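Local coordinates for protein formate dehydrogenase (Staphylococcus aureus, PDB 6TTB) that catalyses the NAD-dependent oxidation of formate, holding the dinucleotide cofactor in a Rossmann-type domain, at residues Ala114-Gly118 with Val119-His123; Pro248-Pro251 with Glu252-Asn255; Asp300-Tyr303 with Pro304-Ala307. All blocks are in the same frame, centred on the assembly; numbering follows the deposited sequence.

Interaction 1. Residues Ala114-Gly118 with Val119-His123; sequences AITAG and VGSDH. With NAD (nicotinamide-adenine-dinucleotide), chain C.
Thr-116 and the side chains of Ser-121 and His-123 make a buried local contact at the exit of strand 113-116, where the parallel five-stranded sheet gives way to the loop before helix 126-131. Three turning points bring them together. Ala-117 is the centre of an inverse gamma turn, closed by a weak backbone bond from Gly-118 N to Thr-116 O. Gly-118 and Gly-120 then take positive phi values of 140° and 127°, backbone shapes that suit residues without a side chain, and the loop curls back over the strand end. The two branches of Thr-116 meet different parts of this curl. OG1 donates to the hydroxyl of Ser-121, with 2.6 Å between Thr-116 OG1 and Ser-121 OG, although the place of the serine oxygen is doubtful in the model; that oxygen also bonds Glu-138 on the adjacent strand 135-138. CG2 is directed into the loop, 3.4 Å from Gly-120 O. The imidazole of His-123 presents its edge: Thr-116 OG1 lies near the ring plane, 3.3 Å from His-123 CE1, and Gly-120 O sits in the plane at the rim as well. A chi1 of 57°, placing CG between backbone N and carbonyl carbon, swings the ring back toward the threonine. At the front of the loop Val-119 CG1 is 3.7 Å from C6N of the nicotinamide ring. This is a loop at the C-terminal end of an inner strand, as in the D-2-hydroxyacid dehydrogenase family, running from the domain of the five-stranded sheet, probably the substrate-binding one, to the nicotinamide end of NAD.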
loop_
_atom_site.group_PDB
_atom_site.type_symbol
_atom_site.label_atom_id
_atom_site.label_comp_id
_atom_site.label_asym_id
_atom_site.label_seq_id
_atom_site.Cartn_x
_atom_site.Cartn_y
_atom_site.Cartn_z
ATOM N N ALA A 114 1.494 35.597 -3.746
ATOM C CA ALA A 114 1.975 34.313 -4.218
ATOM C C ALA A 114 1.036 33.222 -3.723
ATOM O O ALA A 114 0.972 32.920 -2.529
ATOM C CB ALA A 114 3.381 34.091 -3.732
ATOM N N ILE A 115 0.270 32.661 -4.648
ATOM C CA ILE A 115 -0.670 31.620 -4.256
ATOM C C ILE A 115 -0.014 30.276 -4.519
ATOM O O ILE A 115 0.522 30.061 -5.620
ATOM C CB ILE A 115 -1.959 31.751 -5.069
ATOM C CG1 ILE A 115 -2.517 33.175 -5.068
ATOM C CG2 ILE A 115 -2.986 30.738 -4.611
ATOM C CD1 ILE A 115 -3.720 33.236 -5.919
ATOM N N THR A 116 -0.077 29.402 -3.518
ATOM C CA THR A 116 0.291 28.018 -3.661
ATOM C C THR A 116 -0.955 27.191 -4.055
ATOM O O THR A 116 -1.780 26.834 -3.209
ATOM C CB THR A 116 0.841 27.482 -2.327
ATOM O OG1 THR A 116 1.983 28.204 -1.807
ATOM C CG2 THR A 116 1.110 26.007 -2.372
ATOM N N ALA A 117 -1.041 26.783 -5.328
ATOM C CA ALA A 117 -2.125 25.897 -5.713
ATOM C C ALA A 117 -1.945 24.547 -5.039
ATOM O O ALA A 117 -1.554 23.600 -5.662
ATOM C CB ALA A 117 -2.239 25.751 -7.227
ATOM N N GLY A 118 -2.371 24.453 -3.813
ATOM C CA GLY A 118 -2.223 23.262 -3.036
ATOM C C GLY A 118 -1.866 23.659 -1.613
ATOM O O GLY A 118 -2.243 24.765 -1.163
ATOM N N VAL A 119 -1.057 22.809 -0.969
ATOM C CA VAL A 119 -0.496 23.124 0.315
ATOM C C VAL A 119 1.029 22.882 0.311
ATOM O O VAL A 119 1.513 21.789 0.006
ATOM C CB VAL A 119 -1.254 22.313 1.382
ATOM C CG1 VAL A 119 -0.432 22.102 2.640
ATOM C CG2 VAL A 119 -2.550 23.035 1.717
ATOM N N GLY A 120 1.782 23.887 0.731
ATOM C CA GLY A 120 3.205 23.745 0.904
ATOM C C GLY A 120 3.931 24.836 0.140
ATOM O O GLY A 120 3.979 24.813 -1.098
ATOM N N SER A 121 4.468 25.796 0.882
ATOM C CA SER A 121 4.969 27.012 0.298
ATOM C C SER A 121 6.453 27.094 0.466
ATOM O O SER A 121 7.000 28.178 0.510
ATOM C CB SER A 121 4.325 28.142 0.902
ATOM O OG SER A 121 2.956 28.007 0.627
ATOM N N ASP A 122 7.104 25.957 0.607
ATOM C CA ASP A 122 8.518 26.101 0.905
ATOM C C ASP A 122 9.230 26.541 -0.361
ATOM O O ASP A 122 10.367 26.917 -0.268
ATOM C CB ASP A 122 9.129 24.993 1.790
ATOM C CG ASP A 122 8.577 23.591 1.474
ATOM O OD1 ASP A 122 7.303 23.404 1.557
ATOM O OD2 ASP A 122 9.391 22.702 1.056
ATOM N N HIS A 123 8.502 26.691 -1.485
ATOM C CA HIS A 123 9.121 27.104 -2.750
ATOM C C HIS A 123 9.246 28.624 -2.793
ATOM O O HIS A 123 9.691 29.214 -3.792
ATOM C CB HIS A 123 8.351 26.536 -3.986
ATOM C CG HIS A 123 6.884 26.929 -4.025
ATOM N ND1 HIS A 123 5.930 26.486 -3.071
ATOM C CD2 HIS A 123 6.203 27.781 -4.820
ATOM C CE1 HIS A 123 4.754 27.094 -3.280
ATOM N NE2 HIS A 123 4.880 27.857 -4.365
HETATM P PA NAD C . -1.291 20.325 10.617
HETATM O O1A NAD C . -0.865 21.705 10.987
HETATM O O2A NAD C . -2.718 19.849 10.820
HETATM O O5B NAD C . -0.252 19.243 11.206
HETATM C C5B NAD C . 1.034 19.636 11.726
HETATM C C4B NAD C . 1.052 19.333 13.203
HETATM O O4B NAD C . 2.396 18.946 13.546
HETATM C C3B NAD C . 0.663 20.511 14.129
HETATM O O3B NAD C . -0.609 20.409 14.768
HETATM C C2B NAD C . 1.797 20.609 15.157
HETATM O O2B NAD C . 1.343 20.560 16.494
HETATM C C1B NAD C . 2.752 19.461 14.802
HETATM N N9A NAD C . 4.162 19.868 14.805
HETATM C C8A NAD C . 4.649 21.168 14.835
HETATM N N7A NAD C . 5.950 21.235 15.000
HETATM C C5A NAD C . 6.348 19.912 15.191
HETATM C C6A NAD C . 7.605 19.306 15.479
HETATM N N6A NAD C . 8.724 19.970 15.707
HETATM N N1A NAD C . 7.615 17.965 15.685
HETATM C C2A NAD C . 6.474 17.281 15.507
HETATM N N3A NAD C . 5.255 17.731 15.197
HETATM C C4A NAD C . 5.248 19.061 15.058
HETATM O O3 NAD C . -0.961 20.135 9.107
HETATM P PN NAD C . -1.503 18.940 8.262
HETATM O O1N NAD C . -2.683 19.474 7.493
HETATM O O2N NAD C . -1.695 17.745 9.151
HETATM O O5D NAD C . -0.242 18.699 7.274
HETATM C C5D NAD C . 0.768 17.709 7.637
HETATM C C4D NAD C . 1.937 17.930 6.741
HETATM O O4D NAD C . 1.682 17.233 5.498
HETATM C C3D NAD C . 2.154 19.425 6.404
HETATM O O3D NAD C . 3.339 19.951 6.982
HETATM C C2D NAD C . 2.121 19.487 4.875
HETATM O O2D NAD C . 3.209 20.161 4.258
HETATM C C1D NAD C . 2.093 18.040 4.416
HETATM N N1N NAD C . 1.133 17.906 3.308
HETATM C C2N NAD C . 1.567 17.342 2.068
HETATM C C3N NAD C . 0.664 17.200 0.991
HETATM C C7N NAD C . 1.030 16.338 -0.218
HETATM O O7N NAD C . 0.495 16.580 -1.299
HETATM N N7N NAD C . 1.906 15.325 -0.062
HETATM C C4N NAD C . -0.619 17.855 1.101
HETATM C C5N NAD C . -1.016 18.437 2.324
HETATM C C6N NAD C . -0.112 18.477 3.405
#

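Interaction 2. Residues Pro248-Pro251 with Glu252-Asn255; sequences PLTP and ETDN. With NAD (nicotinamide-adenine-dinucleotide), chain C.
Thr-250 and Thr-253 lie on the two limbs of a tight turn, OG1 of the first beside CG2 of the second, and each hydroxyl grips backbone of the other's side. The pattern is an ST motif in the loop between strand 242-245 and helix 259-264 of the Rossmann-type domain. Thr-250 OG1 takes the amide of Glu-252 at 3.1 Å from Glu-252 N, while the carbonyl of the same threonine receives Asp-254 N at 2.9 Å from Thr-250 O. The latter donor lies nearly in line with the carbonyl, at 168°, whereas Thr-253 N adds a weak bond to the same oxygen.

Thr-253 works in the reverse direction. Its OG1, set between backbone N and carbonyl carbon by a chi1 of 81°, looks back into the 248-251 segment and has two partners: it donates to a lone pair of Pro-248 O, in the carbonyl plane, and accepts Thr-250 N along a fairly straight path of 161°. With OG1 so held, CG2 stands anti to the carbonyl carbon and is turned to the adenine. Leu-249 and Thr-253 cross obliquely, Leu-249 CD1 lying 3.9 Å from Thr-253 OG1. The same methyl rests 3.8 Å from Asp-254 CA; beyond the turn Leu-249 also packs on Arg-276, which itself bonds NAD.

The cofactor lies along the turn. The pyrrolidine of Pro-248 abuts the adenosine ribose, with Pro-248 CD 3.5 Å from NAD C5B, and Glu-252 CB approaches the adenine amino group, 3.7 Å from NAD N6A. The threonine methyl meets the same nitrogen, Thr-253 CG2 lying 3.5 Å from NAD N6A.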
loop_
_atom_site.group_PDB
_atom_site.type_symbol
_atom_site.label_atom_id
_atom_site.label_comp_id
_atom_site.label_asym_id
_atom_site.label_seq_id
_atom_site.Cartn_x
_atom_site.Cartn_y
_atom_site.Cartn_z
ATOM N N PRO A 248 4.936 19.831 9.722
ATOM C CA PRO A 248 5.281 20.847 8.711
ATOM C C PRO A 248 6.798 20.922 8.616
ATOM O O PRO A 248 7.496 20.244 9.359
ATOM C CB PRO A 248 4.639 22.154 9.238
ATOM C CG PRO A 248 3.673 21.686 10.315
ATOM C CD PRO A 248 4.329 20.431 10.914
ATOM N N LEU A 249 7.303 21.644 7.629
ATOM C CA LEU A 249 8.738 21.874 7.575
ATOM C C LEU A 249 9.026 23.194 8.268
ATOM O O LEU A 249 8.840 24.256 7.647
ATOM C CB LEU A 249 9.141 21.965 6.115
ATOM C CG LEU A 249 10.613 22.271 5.864
ATOM C CD1 LEU A 249 11.571 21.229 6.527
ATOM C CD2 LEU A 249 10.861 22.385 4.368
ATOM N N THR A 250 9.474 23.093 9.550
ATOM C CA THR A 250 9.772 24.190 10.471
ATOM C C THR A 250 11.236 24.075 10.833
ATOM O O THR A 250 11.891 23.124 10.462
ATOM C CB THR A 250 8.928 24.064 11.745
ATOM O OG1 THR A 250 9.487 23.081 12.666
ATOM C CG2 THR A 250 7.499 23.725 11.406
ATOM N N PRO A 251 11.802 25.004 11.606
ATOM C CA PRO A 251 13.226 24.977 11.893
ATOM C C PRO A 251 13.557 23.709 12.667
ATOM O O PRO A 251 14.713 23.299 12.735
ATOM C CB PRO A 251 13.400 26.133 12.849
ATOM C CG PRO A 251 12.252 27.027 12.556
ATOM C CD PRO A 251 11.105 26.086 12.296
ATOM N N GLU A 252 12.534 23.075 13.234
ATOM C CA GLU A 252 12.812 21.948 14.107
ATOM C C GLU A 252 12.763 20.625 13.361
ATOM O O GLU A 252 13.347 19.647 13.801
ATOM C CB GLU A 252 11.819 21.896 15.236
ATOM C CG GLU A 252 12.534 22.182 16.498
ATOM C CD GLU A 252 11.631 22.683 17.551
ATOM O OE1 GLU A 252 10.685 23.408 17.213
ATOM O OE2 GLU A 252 11.838 22.282 18.680
ATOM N N THR A 253 11.937 20.578 12.321
ATOM C CA THR A 253 11.756 19.375 11.540
ATOM C C THR A 253 12.746 19.391 10.381
ATOM O O THR A 253 13.046 18.340 9.826
ATOM C CB THR A 253 10.302 19.191 11.130
ATOM O OG1 THR A 253 10.071 20.022 9.969
ATOM C CG2 THR A 253 9.320 19.479 12.267
ATOM N N ASP A 254 13.319 20.585 10.089
ATOM C CA ASP A 254 14.335 20.680 9.066
ATOM C C ASP A 254 15.431 19.614 9.342
ATOM O O ASP A 254 15.979 19.534 10.440
ATOM C CB ASP A 254 14.820 22.100 8.971
ATOM C CG ASP A 254 15.742 22.296 7.805
ATOM O OD1 ASP A 254 16.103 21.278 7.161
ATOM O OD2 ASP A 254 16.089 23.448 7.533
ATOM N N ASN A 255 15.649 18.693 8.403
ATOM C CA ASN A 255 16.702 17.714 8.577
ATOM C C ASN A 255 16.622 16.937 9.903
ATOM O O ASN A 255 17.598 16.323 10.297
ATOM C CB ASN A 255 18.060 18.342 8.499
ATOM C CG ASN A 255 19.017 17.370 7.860
ATOM O OD1 ASN A 255 18.689 16.768 6.830
ATOM N ND2 ASN A 255 20.167 17.171 8.454
HETATM P PA NAD C . -1.291 20.325 10.617
HETATM O O1A NAD C . -0.865 21.705 10.987
HETATM O O2A NAD C . -2.718 19.849 10.820
HETATM O O5B NAD C . -0.252 19.243 11.206
HETATM C C5B NAD C . 1.034 19.636 11.726
HETATM C C4B NAD C . 1.052 19.333 13.203
HETATM O O4B NAD C . 2.396 18.946 13.546
HETATM C C3B NAD C . 0.663 20.511 14.129
HETATM O O3B NAD C . -0.609 20.409 14.768
HETATM C C2B NAD C . 1.797 20.609 15.157
HETATM O O2B NAD C . 1.343 20.560 16.494
HETATM C C1B NAD C . 2.752 19.461 14.802
HETATM N N9A NAD C . 4.162 19.868 14.805
HETATM C C8A NAD C . 4.649 21.168 14.835
HETATM N N7A NAD C . 5.950 21.235 15.000
HETATM C C5A NAD C . 6.348 19.912 15.191
HETATM C C6A NAD C . 7.605 19.306 15.479
HETATM N N6A NAD C . 8.724 19.970 15.707
HETATM N N1A NAD C . 7.615 17.965 15.685
HETATM C C2A NAD C . 6.474 17.281 15.507
HETATM N N3A NAD C . 5.255 17.731 15.197
HETATM C C4A NAD C . 5.248 19.061 15.058
HETATM O O3 NAD C . -0.961 20.135 9.107
HETATM P PN NAD C . -1.503 18.940 8.262
HETATM O O1N NAD C . -2.683 19.474 7.493
HETATM O O2N NAD C . -1.695 17.745 9.151
HETATM O O5D NAD C . -0.242 18.699 7.274
HETATM C C5D NAD C . 0.768 17.709 7.637
HETATM C C4D NAD C . 1.937 17.930 6.741
HETATM O O4D NAD C . 1.682 17.233 5.498
HETATM C C3D NAD C . 2.154 19.425 6.404
HETATM O O3D NAD C . 3.339 19.951 6.982
HETATM C C2D NAD C . 2.121 19.487 4.875
HETATM O O2D NAD C . 3.209 20.161 4.258
HETATM C C1D NAD C . 2.093 18.040 4.416
HETATM N N1N NAD C . 1.133 17.906 3.308
HETATM C C2N NAD C . 1.567 17.342 2.068
HETATM C C3N NAD C . 0.664 17.200 0.991
HETATM C C7N NAD C . 1.030 16.338 -0.218
HETATM O O7N NAD C . 0.495 16.580 -1.299
HETATM N N7N NAD C . 1.906 15.325 -0.062
HETATM C C4N NAD C . -0.619 17.855 1.101
HETATM C C5N NAD C . -1.016 18.437 2.324
HETATM C C6N NAD C . -0.112 18.477 3.405
#

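Interaction 3. Residues Asp300-Tyr303 with Pro304-Ala307. With NAD (nicotinamide-adenine-dinucleotide), chain C.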
loop_
_atom_site.group_PDB
_atom_site.type_symbol
_atom_site.label_atom_id
_atom_site.label_comp_id
_atom_site.label_asym_id
_atom_site.label_seq_id
_atom_site.Cartn_x
_atom_site.Cartn_y
_atom_site.Cartn_z
ATOM N N ASP A 300 5.945 10.547 -1.000
ATOM C CA ASP A 300 5.790 11.154 -2.322
ATOM C C ASP A 300 6.389 12.581 -2.362
ATOM O O ASP A 300 6.039 13.372 -3.286
ATOM C CB ASP A 300 4.326 11.145 -2.792
ATOM C CG ASP A 300 3.441 12.224 -2.140
ATOM O OD1 ASP A 300 3.748 12.660 -0.976
ATOM O OD2 ASP A 300 2.454 12.653 -2.791
ATOM N N VAL A 301 7.253 12.919 -1.371
ATOM C CA VAL A 301 7.701 14.312 -1.241
ATOM C C VAL A 301 9.220 14.344 -1.323
ATOM O O VAL A 301 9.863 13.434 -0.807
ATOM C CB VAL A 301 7.197 14.967 0.059
ATOM C CG1 VAL A 301 5.733 15.267 0.025
ATOM C CG2 VAL A 301 7.551 14.151 1.299
ATOM N N TRP A 302 9.792 15.379 -1.996
ATOM C CA TRP A 302 11.224 15.326 -2.325
ATOM C C TRP A 302 11.994 16.624 -1.988
ATOM O O TRP A 302 11.436 17.731 -2.127
ATOM C CB TRP A 302 11.368 15.026 -3.783
ATOM C CG TRP A 302 10.656 13.808 -4.221
ATOM C CD1 TRP A 302 9.305 13.631 -4.325
ATOM C CD2 TRP A 302 11.273 12.631 -4.776
ATOM N NE1 TRP A 302 9.032 12.387 -4.816
ATOM C CE2 TRP A 302 10.214 11.757 -5.135
ATOM C CE3 TRP A 302 12.612 12.216 -4.942
ATOM C CZ2 TRP A 302 10.445 10.482 -5.644
ATOM C CZ3 TRP A 302 12.823 10.951 -5.431
ATOM C CH2 TRP A 302 11.752 10.096 -5.768
ATOM N N TYR A 303 13.336 16.494 -1.785
ATOM C CA TYR A 303 14.224 17.679 -1.819
ATOM C C TYR A 303 15.322 17.557 -2.910
ATOM O O TYR A 303 16.291 16.773 -2.804
ATOM C CB TYR A 303 14.787 18.018 -0.423
ATOM C CG TYR A 303 15.483 19.362 -0.379
ATOM C CD1 TYR A 303 14.803 20.538 -0.727
ATOM C CD2 TYR A 303 16.854 19.476 -0.080
ATOM C CE1 TYR A 303 15.473 21.756 -0.848
ATOM C CE2 TYR A 303 17.527 20.695 -0.178
ATOM C CZ TYR A 303 16.834 21.838 -0.576
ATOM O OH TYR A 303 17.477 23.055 -0.630
ATOM N N PRO A 304 15.308 18.413 -3.954
ATOM C CA PRO A 304 14.229 19.373 -4.177
ATOM C C PRO A 304 13.131 18.807 -5.088
ATOM O O PRO A 304 13.181 17.656 -5.485
ATOM C CB PRO A 304 15.022 20.381 -4.989
ATOM C CG PRO A 304 15.786 19.477 -5.942
ATOM C CD PRO A 304 16.385 18.503 -4.974
ATOM N N GLN A 305 12.148 19.635 -5.422
ATOM C CA GLN A 305 11.137 19.232 -6.356
ATOM C C GLN A 305 11.106 20.293 -7.421
ATOM O O GLN A 305 11.249 21.467 -7.087
ATOM C CB GLN A 305 9.774 19.212 -5.680
ATOM C CG GLN A 305 9.657 18.112 -4.654
ATOM C CD GLN A 305 8.238 17.684 -4.343
ATOM O OE1 GLN A 305 8.014 16.746 -3.547
ATOM N NE2 GLN A 305 7.271 18.376 -4.941
ATOM N N PRO A 306 10.977 19.915 -8.718
ATOM C CA PRO A 306 10.862 18.496 -9.091
ATOM C C PRO A 306 12.099 17.735 -8.674
ATOM O O PRO A 306 13.155 18.282 -8.641
ATOM C CB PRO A 306 10.743 18.473 -10.607
ATOM C CG PRO A 306 10.300 19.924 -10.955
ATOM C CD PRO A 306 10.855 20.830 -9.859
ATOM N N ALA A 307 11.930 16.481 -8.298
ATOM C CA ALA A 307 13.041 15.583 -8.084
ATOM C C ALA A 307 13.875 15.484 -9.365
ATOM O O ALA A 307 13.376 15.169 -10.450
ATOM C CB ALA A 307 12.541 14.242 -7.608
HETATM P PA NAD C . -1.291 20.325 10.617
HETATM O O1A NAD C . -0.865 21.705 10.987
HETATM O O2A NAD C . -2.718 19.849 10.820
HETATM O O5B NAD C . -0.252 19.243 11.206
HETATM C C5B NAD C . 1.034 19.636 11.726
HETATM C C4B NAD C . 1.052 19.333 13.203
HETATM O O4B NAD C . 2.396 18.946 13.546
HETATM C C3B NAD C . 0.663 20.511 14.129
HETATM O O3B NAD C . -0.609 20.409 14.768
HETATM C C2B NAD C . 1.797 20.609 15.157
HETATM O O2B NAD C . 1.343 20.560 16.494
HETATM C C1B NAD C . 2.752 19.461 14.802
HETATM N N9A NAD C . 4.162 19.868 14.805
HETATM C C8A NAD C . 4.649 21.168 14.835
HETATM N N7A NAD C . 5.950 21.235 15.000
HETATM C C5A NAD C . 6.348 19.912 15.191
HETATM C C6A NAD C . 7.605 19.306 15.479
HETATM N N6A NAD C . 8.724 19.970 15.707
HETATM N N1A NAD C . 7.615 17.965 15.685
HETATM C C2A NAD C . 6.474 17.281 15.507
HETATM N N3A NAD C . 5.255 17.731 15.197
HETATM C C4A NAD C . 5.248 19.061 15.058
HETATM O O3 NAD C . -0.961 20.135 9.107
HETATM P PN NAD C . -1.503 18.940 8.262
HETATM O O1N NAD C . -2.683 19.474 7.493
HETATM O O2N NAD C . -1.695 17.745 9.151
HETATM O O5D NAD C . -0.242 18.699 7.274
HETATM C C5D NAD C . 0.768 17.709 7.637
HETATM C C4D NAD C . 1.937 17.930 6.741
HETATM O O4D NAD C . 1.682 17.233 5.498
HETATM C C3D NAD C . 2.154 19.425 6.404
HETATM O O3D NAD C . 3.339 19.951 6.982
HETATM C C2D NAD C . 2.121 19.487 4.875
HETATM O O2D NAD C . 3.209 20.161 4.258
HETATM C C1D NAD C . 2.093 18.040 4.416
HETATM N N1N NAD C . 1.133 17.906 3.308
HETATM C C2N NAD C . 1.567 17.342 2.068
HETATM C C3N NAD C . 0.664 17.200 0.991
HETATM C C7N NAD C . 1.030 16.338 -0.218
HETATM O O7N NAD C . 0.495 16.580 -1.299
HETATM N N7N NAD C . 1.906 15.325 -0.062
HETATM C C4N NAD C . -0.619 17.855 1.101
HETATM C C5N NAD C . -1.016 18.437 2.324
HETATM C C6N NAD C . -0.112 18.477 3.405
#
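The side-chain oxygen of Gln-305 bonds the backbone N of Trp-302 and also touches the indole edge. The amide oxygen accepts Trp-302 N, with Gln-305 OE1 and Trp-302 N 2.7 Å apart, and the donor arrives in the carbonyl plane on a lone pair, at 128° to the C=O bond. Gln-305 gets there because its CG stands anti to the carbonyl carbon, chi1 -69°, and its chain runs extended beyond, back past the tryptophan. The two side chains cross at about a right angle with indole and amide planes 63° apart, and OE1 lies in plane at the ring edge, 3.5 Å from Trp-302 CD1. On the six-membered part of the indole, Ala-307 CB packs against Trp-302 CE3 and CD2. The chain turns back with cis peptide bonds before Pro-304 and Pro-306; the first precedes Gln-305 and the second lies between it and Ala-307.

Toward the cofactor, Asp-300 OD1 takes a weak bond from the carboxamide nitrogen, 3.4 Å from NAD N7N, and Val-301 CG1 comes within 3.8 Å of the same NAD N7N.

A second shell positions these groups. Asp-300 OD2 accepts Ser-326 N, and Trp-302 NE1 donates to Thr-322 O, while Gln-305 NE2 bonds His-324 ND1, whose other ring nitrogen bonds NAD, consistent with the Gln-His pair known from NAD-dependent formate dehydrogenases. Arg-314 makes a cation-pi contact with the indole, and Trp-174 of the second subunit meets it edge-to-face.

The whole turn leaves strand 294-299 and leads toward strand 319-321, its neighbour in the seven-stranded parallel sheet, beside the loop after helix 162-171 of the second subunit.

In the fold
From the N terminus, interaction 1 comes first, closing the loop that leaves strand 113-116 of the five-stranded sheet. Interaction 2 follows in the loop after strand 242-245, and interaction 3 in the one after strand 294-299, both at strand ends of the seven-stranded sheet. The three lie in series, with none nested in or crossing another. Their centres are 14 to 16 Å apart, and they meet through NAD: interaction 1 at the nicotinamide ring, interaction 2 at the adenosine, interaction 3 at the carboxamide. Interactions 1 and 2 also touch directly, Asp-122 OD2 lying 3.6 Å from Leu-249 CD2, a packing contact between loops of the two sheets; Asp-122 also forms a salt bridge with Arg-276.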